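Local coordinates for abhydrolase domain-containing protein (Exiguobacterium antarcticum, PDB 5H3H) that probably hydrolyses carboxylic esters as a bacterial esterase of the alpha/beta hydrolase fold, and may also form or use peracids as a perhydrolase, at residues Phe164-Phe177 against Phe243-Arg255. Residues are numbered along the deposited sequence; the frame is centred on the assembly and turned at random.
With F50 (ethaneperoxoic acid), chain D.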
ATOM      1  N   PHE B 164      22.158 -22.726  13.716  1.00 27.97           N
ATOM      2  CA  PHE B 164      22.103 -21.639  12.706  1.00 24.39           C
ATOM      3  C   PHE B 164      22.813 -22.042  11.434  1.00 23.26           C
ATOM      4  O   PHE B 164      22.410 -21.635  10.353  1.00 19.43           O
ATOM      5  CB  PHE B 164      22.757 -20.387  13.307  1.00 26.99           C
ATOM      6  CG  PHE B 164      22.357 -19.085  12.659  1.00 25.46           C
ATOM      7  CD1 PHE B 164      22.886 -18.717  11.455  1.00 22.11           C
ATOM      8  CD2 PHE B 164      21.463 -18.228  13.283  1.00 24.61           C
ATOM      9  CE1 PHE B 164      22.501 -17.510  10.873  1.00 21.32           C
ATOM     10  CE2 PHE B 164      21.109 -17.014  12.718  1.00 24.03           C
ATOM     11  CZ  PHE B 164      21.628 -16.667  11.530  1.00 22.72           C
ATOM     12  N   PHE B 165      23.847 -22.883  11.534  1.00 23.77           N
ATOM     13  CA  PHE B 165      24.731 -23.174  10.406  1.00 26.61           C
ATOM     14  C   PHE B 165      24.763 -24.664  10.202  1.00 26.97           C
ATOM     15  O   PHE B 165      24.716 -25.416  11.154  1.00 24.87           O
ATOM     16  CB  PHE B 165      26.144 -22.645  10.645  1.00 25.30           C
ATOM     17  CG  PHE B 165      26.226 -21.153  10.763  1.00 27.25           C
ATOM     18  CD1 PHE B 165      26.008 -20.352   9.655  1.00 24.87           C
ATOM     19  CD2 PHE B 165      26.486 -20.546  12.001  1.00 24.95           C
ATOM     20  CE1 PHE B 165      26.060 -18.943   9.763  1.00 25.36           C
ATOM     21  CE2 PHE B 165      26.533 -19.154  12.111  1.00 28.01           C
ATOM     22  CZ  PHE B 165      26.321 -18.358  10.987  1.00 24.01           C
ATOM     23  N   ALA B 166      24.825 -25.079   8.953  1.00 29.75           N
ATOM     24  CA  ALA B 166      24.924 -26.513   8.655  1.00 33.74           C
ATOM     25  C   ALA B 166      26.363 -27.006   8.824  1.00 34.13           C
ATOM     26  O   ALA B 166      26.587 -28.171   9.126  1.00 33.38           O
ATOM     27  CB  ALA B 166      24.418 -26.789   7.248  1.00 34.05           C
ATOM     28  N   LYS B 167      27.335 -26.128   8.590  1.00 33.03           N
ATOM     29  CA  LYS B 167      28.751 -26.479   8.690  1.00 32.50           C
ATOM     30  C   LYS B 167      29.385 -25.875   9.929  1.00 28.09           C
ATOM     31  O   LYS B 167      28.913 -24.839  10.459  1.00 28.17           O
ATOM     32  CB  LYS B 167      29.480 -26.054   7.415  1.00 32.48           C
ATOM     33  CG  LYS B 167      29.290 -27.075   6.320  1.00 32.88           C
ATOM     34  CD  LYS B 167      29.960 -26.647   5.053  1.00 34.58           C
ATOM     35  CE  LYS B 167      29.007 -25.872   4.163  1.00 35.79           C
ATOM     36  NZ  LYS B 167      29.701 -25.421   2.922  1.00 33.05           N
ATOM     37  N   GLU B 168      30.426 -26.544  10.428  1.00 29.28           N
ATOM     38  CA  GLU B 168      31.229 -25.974  11.487  1.00 29.83           C
ATOM     39  C   GLU B 168      32.200 -24.959  10.877  1.00 27.06           C
ATOM     40  O   GLU B 168      33.105 -25.316  10.195  1.00 26.43           O
ATOM     41  CB  GLU B 168      31.978 -27.038  12.275  1.00 37.18           C
ATOM     42  CG  GLU B 168      31.196 -27.562  13.484  1.00 44.73           C
ATOM     43  CD  GLU B 168      32.009 -28.573  14.295  1.00 52.83           C
ATOM     44  OE1 GLU B 168      31.473 -29.667  14.651  1.00 50.93           O
ATOM     45  OE2 GLU B 168      33.203 -28.272  14.541  1.00 55.79           O
ATOM     46  N   HIS B 169      32.022 -23.667  11.158  1.00 29.18           N
ATOM     47  CA  HIS B 169      32.928 -22.609  10.633  1.00 25.27           C
ATOM     48  C   HIS B 169      34.050 -22.349  11.639  1.00 23.09           C
ATOM     49  O   HIS B 169      33.957 -22.766  12.815  1.00 20.34           O
ATOM     50  CB  HIS B 169      32.125 -21.322  10.321  1.00 28.80           C
ATOM     51  CG  HIS B 169      31.068 -21.523   9.274  1.00 29.89           C
ATOM     52  ND1 HIS B 169      31.357 -21.634   7.937  1.00 33.92           N
ATOM     53  CD2 HIS B 169      29.725 -21.688   9.381  1.00 31.60           C
ATOM     54  CE1 HIS B 169      30.244 -21.870   7.262  1.00 33.84           C
ATOM     55  NE2 HIS B 169      29.242 -21.900   8.114  1.00 31.95           N
ATOM     56  N   PRO B 170      35.133 -21.687  11.179  1.00 22.85           N
ATOM     57  CA  PRO B 170      36.278 -21.433  12.033  1.00 23.20           C
ATOM     58  C   PRO B 170      35.846 -20.698  13.311  1.00 21.91           C
ATOM     59  O   PRO B 170      34.921 -19.864  13.287  1.00 27.34           O
ATOM     60  CB  PRO B 170      37.191 -20.595  11.158  1.00 23.23           C
ATOM     61  CG  PRO B 170      36.817 -20.937   9.760  1.00 25.04           C
ATOM     62  CD  PRO B 170      35.420 -21.440   9.763  1.00 21.78           C
ATOM     63  N   GLU B 171      36.477 -21.041  14.411  1.00 23.64           N
ATOM     64  CA  GLU B 171      36.192 -20.458  15.723  1.00 24.62           C
ATOM     65  C   GLU B 171      36.153 -18.887  15.667  1.00 23.17           C
ATOM     66  O   GLU B 171      35.250 -18.293  16.225  1.00 19.62           O
ATOM     67  CB  GLU B 171      37.219 -21.028  16.713  1.00 31.99           C
ATOM     68  CG  GLU B 171      37.528 -20.283  17.998  1.00 40.64           C
ATOM     69  CD  GLU B 171      39.046 -20.258  18.295  1.00 47.03           C
ATOM     70  OE1 GLU B 171      39.763 -19.327  17.802  1.00 47.99           O
ATOM     71  OE2 GLU B 171      39.522 -21.193  19.009  1.00 53.63           O
ATOM     72  N   PRO B 172      37.140 -18.251  15.024  1.00 21.00           N
ATOM     73  CA  PRO B 172      37.059 -16.783  14.947  1.00 20.66           C
ATOM     74  C   PRO B 172      35.889 -16.245  14.166  1.00 18.90           C
ATOM     75  O   PRO B 172      35.437 -15.176  14.523  1.00 18.79           O
ATOM     76  CB  PRO B 172      38.383 -16.354  14.293  1.00 22.24           C
ATOM     77  CG  PRO B 172      39.202 -17.580  14.078  1.00 21.62           C
ATOM     78  CD  PRO B 172      38.388 -18.780  14.447  1.00 21.55           C
ATOM     79  N   LEU B 173      35.427 -16.937  13.082  1.00 18.59           N
ATOM     80  CA  LEU B 173      34.227 -16.567  12.366  1.00 18.88           C
ATOM     81  C   LEU B 173      32.951 -16.712  13.229  1.00 19.37           C
ATOM     82  O   LEU B 173      32.138 -15.829  13.249  1.00 15.62           O
ATOM     83  CB  LEU B 173      33.982 -17.339  11.074  1.00 21.22           C
ATOM     84  CG  LEU B 173      33.776 -16.722   9.703  1.00 25.79           C
ATOM     85  CD1 LEU B 173      32.914 -17.546   8.749  1.00 22.62           C
ATOM     86  CD2 LEU B 173      33.388 -15.232   9.673  1.00 25.48           C
ATOM     87  N   GLN B 174      32.797 -17.840  13.904  1.00 19.17           N
ATOM     88  CA  GLN B 174      31.677 -18.022  14.814  1.00 20.06           C
ATOM     89  C   GLN B 174      31.650 -16.974  15.906  1.00 18.31           C
ATOM     90  O   GLN B 174      30.576 -16.511  16.242  1.00 17.14           O
ATOM     91  CB  GLN B 174      31.671 -19.384  15.468  1.00 24.85           C
ATOM     92  CG  GLN B 174      31.319 -20.546  14.567  1.00 30.85           C
ATOM     93  CD  GLN B 174      31.311 -21.889  15.322  1.00 32.31           C
ATOM     94  OE1 GLN B 174      30.579 -22.070  16.312  1.00 37.45           O
ATOM     95  NE2 GLN B 174      32.097 -22.844  14.841  1.00 34.91           N
ATOM     96  N   GLN B 175      32.812 -16.598  16.469  1.00 20.66           N
ATOM     97  CA  GLN B 175      32.837 -15.616  17.536  1.00 21.31           C
ATOM     98  C   GLN B 175      32.406 -14.233  17.033  1.00 19.15           C
ATOM     99  O   GLN B 175      31.719 -13.475  17.732  1.00 16.88           O
ATOM    100  CB  GLN B 175      34.206 -15.525  18.169  1.00 25.17           C
ATOM    101  CG  GLN B 175      34.283 -14.680  19.450  1.00 26.18           C
ATOM    102  CD  GLN B 175      33.534 -15.285  20.670  1.00 30.76           C
ATOM    103  OE1 GLN B 175      33.499 -16.489  20.866  1.00 35.97           O
ATOM    104  NE2 GLN B 175      32.911 -14.420  21.480  1.00 35.93           N
ATOM    105  N   TRP B 176      32.871 -13.889  15.851  1.00 17.60           N
ATOM    106  CA  TRP B 176      32.415 -12.678  15.201  1.00 17.05           C
ATOM    107  C   TRP B 176      30.882 -12.626  15.149  1.00 17.33           C
ATOM    108  O   TRP B 176      30.278 -11.595  15.440  1.00 17.55           O
ATOM    109  CB  TRP B 176      33.080 -12.525  13.806  1.00 17.04           C
ATOM    110  CG  TRP B 176      32.390 -11.519  12.931  1.00 18.54           C
ATOM    111  CD1 TRP B 176      32.476 -10.132  13.014  1.00 19.30           C
ATOM    112  CD2 TRP B 176      31.485 -11.795  11.894  1.00 16.75           C
ATOM    113  NE1 TRP B 176      31.652  -9.570  12.113  1.00 17.99           N
ATOM    114  CE2 TRP B 176      31.061 -10.559  11.373  1.00 17.54           C
ATOM    115  CE3 TRP B 176      30.966 -12.973  11.353  1.00 16.82           C
ATOM    116  CZ2 TRP B 176      30.118 -10.463  10.319  1.00 18.02           C
ATOM    117  CZ3 TRP B 176      30.062 -12.887  10.269  1.00 17.78           C
ATOM    118  CH2 TRP B 176      29.627 -11.613   9.789  1.00 18.31           C
ATOM    119  N   PHE B 177      30.276 -13.707  14.686  1.00 17.17           N
ATOM    120  CA  PHE B 177      28.851 -13.756  14.463  1.00 18.81           C
ATOM    121  C   PHE B 177      28.092 -13.710  15.770  1.00 18.37           C
ATOM    122  O   PHE B 177      27.105 -12.969  15.900  1.00 15.52           O
ATOM    123  CB  PHE B 177      28.446 -14.933  13.573  1.00 22.32           C
ATOM    124  CG  PHE B 177      26.998 -14.929  13.241  1.00 26.21           C
ATOM    125  CD1 PHE B 177      26.502 -14.014  12.304  1.00 29.04           C
ATOM    126  CD2 PHE B 177      26.121 -15.765  13.906  1.00 28.25           C
ATOM    127  CE1 PHE B 177      25.142 -13.959  12.007  1.00 29.44           C
ATOM    128  CE2 PHE B 177      24.760 -15.741  13.588  1.00 29.46           C
ATOM    129  CZ  PHE B 177      24.271 -14.829  12.645  1.00 28.83           C
ATOM    130  N   PHE B 243      19.377 -23.845  -1.505  1.00 27.22           N
ATOM    131  CA  PHE B 243      20.739 -23.946  -1.096  1.00 26.65           C
ATOM    132  C   PHE B 243      20.886 -25.322  -0.466  1.00 25.78           C
ATOM    133  O   PHE B 243      20.461 -25.549   0.654  1.00 24.76           O
ATOM    134  CB  PHE B 243      21.117 -22.746  -0.208  1.00 27.02           C
ATOM    135  CG  PHE B 243      21.337 -21.495  -1.031  1.00 27.07           C
ATOM    136  CD1 PHE B 243      20.266 -20.851  -1.629  1.00 26.65           C
ATOM    137  CD2 PHE B 243      22.593 -21.046  -1.298  1.00 28.14           C
ATOM    138  CE1 PHE B 243      20.448 -19.739  -2.447  1.00 25.32           C
ATOM    139  CE2 PHE B 243      22.792 -19.947  -2.124  1.00 28.52           C
ATOM    140  CZ  PHE B 243      21.705 -19.276  -2.673  1.00 26.42           C
ATOM    141  N   GLU B 244      21.502 -26.237  -1.212  1.00 26.54           N
ATOM    142  CA  GLU B 244      21.481 -27.672  -0.855  1.00 33.14           C
ATOM    143  C   GLU B 244      22.356 -27.958   0.321  1.00 32.60           C
ATOM    144  O   GLU B 244      22.123 -28.921   1.061  1.00 33.09           O
ATOM    145  CB  GLU B 244      21.971 -28.573  -2.022  1.00 37.04           C
ATOM    146  CG  GLU B 244      21.266 -28.336  -3.367  1.00 42.91           C
ATOM    147  CD  GLU B 244      19.900 -29.016  -3.498  1.00 47.29           C
ATOM    148  OE1 GLU B 244      19.248 -29.430  -2.481  1.00 45.92           O
ATOM    149  OE2 GLU B 244      19.477 -29.136  -4.665  1.00 52.26           O
ATOM    150  N   GLU B 245      23.387 -27.135   0.488  1.00 30.74           N
ATOM    151  CA  GLU B 245      24.418 -27.402   1.431  1.00 32.37           C
ATOM    152  C   GLU B 245      24.317 -26.452   2.649  1.00 32.94           C
ATOM    153  O   GLU B 245      25.209 -26.442   3.490  1.00 28.06           O
ATOM    154  CB  GLU B 245      25.792 -27.283   0.715  1.00 37.81           C
ATOM    155  CG  GLU B 245      25.991 -28.214  -0.494  1.00 36.58           C
ATOM    156  CD  GLU B 245      27.152 -27.827  -1.415  1.00 46.36           C
ATOM    157  OE1 GLU B 245      28.150 -27.239  -0.937  1.00 48.45           O
ATOM    158  OE2 GLU B 245      27.111 -28.155  -2.641  1.00 47.24           O
ATOM    159  N   SER B 246      23.197 -25.736   2.808  1.00 28.60           N
ATOM    160  CA  SER B 246      23.108 -24.678   3.799  1.00 27.93           C
ATOM    161  C   SER B 246      22.015 -24.895   4.790  1.00 25.18           C
ATOM    162  O   SER B 246      20.949 -25.392   4.456  1.00 23.41           O
ATOM    163  CB  SER B 246      22.835 -23.316   3.127  1.00 26.08           C
ATOM    164  OG  SER B 246      23.883 -23.013   2.243  1.00 30.70           O
ATOM    165  N   GLY B 247      22.288 -24.454   5.999  1.00 22.01           N
ATOM    166  CA  GLY B 247      21.302 -24.271   7.002  1.00 21.74           C
ATOM    167  C   GLY B 247      20.718 -22.869   6.849  1.00 22.82           C
ATOM    168  O   GLY B 247      20.595 -22.294   5.737  1.00 22.58           O
ATOM    169  N   HIS B 248      20.399 -22.314   7.986  1.00 21.49           N
ATOM    170  CA  HIS B 248      19.808 -20.983   8.053  1.00 21.83           C
ATOM    171  C   HIS B 248      20.809 -19.969   7.516  1.00 21.82           C
ATOM    172  O   HIS B 248      20.511 -19.249   6.571  1.00 23.79           O
ATOM    173  CB  HIS B 248      19.455 -20.706   9.472  1.00 20.50           C
ATOM    174  CG  HIS B 248      18.602 -19.501   9.671  1.00 21.50           C
ATOM    175  ND1 HIS B 248      17.503 -19.247   8.889  1.00 21.80           N
ATOM    176  CD2 HIS B 248      18.631 -18.533  10.614  1.00 23.23           C
ATOM    177  CE1 HIS B 248      16.897 -18.160   9.328  1.00 21.64           C
ATOM    178  NE2 HIS B 248      17.532 -17.723  10.401  1.00 21.34           N
ATOM    179  N   GLY B 249      22.027 -20.052   7.997  1.00 21.77           N
ATOM    180  CA  GLY B 249      23.053 -19.093   7.639  1.00 20.68           C
ATOM    181  C   GLY B 249      23.694 -19.342   6.319  1.00 20.50           C
ATOM    182  O   GLY B 249      24.897 -19.532   6.263  1.00 20.38           O
ATOM    183  N   MET B 250      22.920 -19.302   5.216  1.00 22.64           N
ATOM    184  CA  MET B 250      23.541 -19.546   3.914  1.00 23.87           C
ATOM    185  C   MET B 250      24.623 -18.573   3.541  1.00 23.04           C
ATOM    186  O   MET B 250      25.489 -18.867   2.713  1.00 20.97           O
ATOM    187  CB  MET B 250      22.548 -19.660   2.790  1.00 28.56           C
ATOM    188  CG  MET B 250      21.504 -18.598   2.624  1.00 35.57           C
ATOM    189  SD  MET B 250      19.947 -19.328   1.955  1.00 31.54           S
ATOM    190  CE  MET B 250      18.984 -18.291   3.022  1.00 31.98           C
ATOM    191  N   PHE B 251      24.536 -17.377   4.112  1.00 22.33           N
ATOM    192  CA  PHE B 251      25.487 -16.313   3.771  1.00 22.21           C
ATOM    193  C   PHE B 251      26.929 -16.662   4.165  1.00 25.36           C
ATOM    194  O   PHE B 251      27.859 -16.038   3.648  1.00 31.65           O
ATOM    195  CB  PHE B 251      25.007 -14.998   4.342  1.00 20.95           C
ATOM    196  CG  PHE B 251      24.869 -15.007   5.824  1.00 20.44           C
ATOM    197  CD1 PHE B 251      25.955 -14.724   6.632  1.00 21.89           C
ATOM    198  CD2 PHE B 251      23.634 -15.250   6.404  1.00 21.87           C
ATOM    199  CE1 PHE B 251      25.851 -14.740   8.037  1.00 20.84           C
ATOM    200  CE2 PHE B 251      23.523 -15.278   7.787  1.00 19.48           C
ATOM    201  CZ  PHE B 251      24.615 -14.985   8.592  1.00 20.28           C
ATOM    202  N   LEU B 252      27.117 -17.663   5.041  1.00 24.33           N
ATOM    203  CA  LEU B 252      28.388 -18.311   5.287  1.00 23.87           C
ATOM    204  C   LEU B 252      28.481 -19.793   4.871  1.00 23.95           C
ATOM    205  O   LEU B 252      29.551 -20.240   4.467  1.00 28.97           O
ATOM    206  CB  LEU B 252      28.700 -18.241   6.776  1.00 25.61           C
ATOM    207  CG  LEU B 252      28.768 -16.903   7.486  1.00 25.83           C
ATOM    208  CD1 LEU B 252      29.167 -17.178   8.930  1.00 28.14           C
ATOM    209  CD2 LEU B 252      29.747 -15.954   6.819  1.00 26.08           C
ATOM    210  N   ASP B 253      27.410 -20.578   5.027  1.00 25.57           N
ATOM    211  CA  ASP B 253      27.434 -21.993   4.627  1.00 26.94           C
ATOM    212  C   ASP B 253      27.779 -22.142   3.111  1.00 25.83           C
ATOM    213  O   ASP B 253      28.563 -23.033   2.761  1.00 27.37           O
ATOM    214  CB  ASP B 253      26.086 -22.717   4.916  1.00 26.81           C
ATOM    215  CG  ASP B 253      25.895 -23.147   6.376  1.00 29.33           C
ATOM    216  OD1 ASP B 253      26.857 -23.321   7.139  1.00 31.18           O
ATOM    217  OD2 ASP B 253      24.738 -23.392   6.755  1.00 28.69           O
ATOM    218  N   GLU B 254      27.214 -21.270   2.258  1.00 25.32           N
ATOM    219  CA  GLU B 254      27.455 -21.227   0.796  1.00 26.51           C
ATOM    220  C   GLU B 254      27.687 -19.791   0.381  1.00 25.43           C
ATOM    221  O   GLU B 254      27.035 -19.247  -0.489  1.00 25.55           O
ATOM    222  CB  GLU B 254      26.295 -21.857  -0.034  1.00 28.92           C
ATOM    223  CG  GLU B 254      26.234 -23.411   0.027  1.00 30.70           C
ATOM    224  CD  GLU B 254      25.038 -24.075  -0.723  1.00 29.74           C
ATOM    225  OE1 GLU B 254      24.007 -24.457  -0.058  1.00 30.53           O
ATOM    226  OE2 GLU B 254      25.109 -24.207  -1.970  1.00 31.86           O
ATOM    227  N   ARG B 255      28.665 -19.198   1.036  1.00 25.90           N
ATOM    228  CA  ARG B 255      28.987 -17.822   0.845  1.00 28.50           C
ATOM    229  C   ARG B 255      29.020 -17.376  -0.609  1.00 24.86           C
ATOM    230  O   ARG B 255      28.349 -16.417  -0.986  1.00 25.24           O
ATOM    231  CB  ARG B 255      30.318 -17.476   1.505  1.00 30.80           C
ATOM    232  CG  ARG B 255      30.454 -15.950   1.599  1.00 34.81           C
ATOM    233  CD  ARG B 255      31.795 -15.310   1.333  1.00 39.67           C
ATOM    234  NE  ARG B 255      32.523 -15.864   0.191  1.00 41.88           N
ATOM    235  CZ  ARG B 255      33.410 -16.831   0.317  1.00 38.32           C
ATOM    236  NH1 ARG B 255      33.632 -17.365   1.512  1.00 40.51           N
ATOM    237  NH2 ARG B 255      34.024 -17.310  -0.755  1.00 37.13           N
TER
HETATM  238  C   F50 D 301      15.546 -15.090  12.582  1.00 35.95           C
HETATM  239  OX1 F50 D 301      18.061 -14.924  12.132  1.00 40.29           O
HETATM  240  O   F50 D 301      15.303 -13.926  12.340  1.00 32.03           O
HETATM  241  OXT F50 D 301      16.818 -15.632  12.075  1.00 37.85           O
HETATM  242  CH3 F50 D 301      14.572 -15.929  13.361  1.00 38.09           C
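The ring of Phe164 is clasped between His248 and Phe177: CD2 of His248 sits 3.5 Å above one face, near the rim, in an edge-to-face contact with planes at 66°, and CE2 of Phe177 lies over the centre of the other. With CG anti to the backbone N (chi1 -159°), the ring reaches the pocket, where His248 NE2 donates an almost straight 2.8 Å bond to OXT of the bound ethaneperoxoic acid. The bare CA of Gly249 leaves the hollow that CE1 of Phe164 and CE1 of Phe165 fill; a side chain here would run into CE1 of Phe165, and Gly249 N donates to Phe164 O (2.9 Å). Phe251 abuts the Phe164-Phe177 pair from the side, CE2 at the edge of the Phe164 ring and CZ 3.6 Å from Phe177 CE1. Leu252 is a bump of 243-255: CD1 touches the Phe165 ring, meets Leu173 CD1 tip to tip, and CB lies over a face of His169.

Beside this apolar patch, the buried carboxylate of Asp253 is gripped by four N-H groups. OD2 takes Ala166 N on its syn side (2.8 Å) and Gly247 N on its anti side; OD1 receives Lys167 N and His169 NE2 from opposite faces of its plane, the latter at 2.9 Å. Lys167 bends at chi3 to bring NZ within 2.7 Å of Asp253 O. With an alanine at Asp253, the N-H groups of Ala166, Lys167, Gly247 and His169 would probably lose their shared acceptor, leaving the His169 ring less firmly held.

His248, bonded through ND1 to Asp220, probably completes a catalytic triad with Ser96 of the nucleophile elbow. The contact thus ties the loop between helices 153-164 and 171-182 to the histidine loop after edge strand 239-243, with Tyr39 of helix 38-46 against Leu173 and Leu252, and Phe258 of helix 255-267 against Phe251.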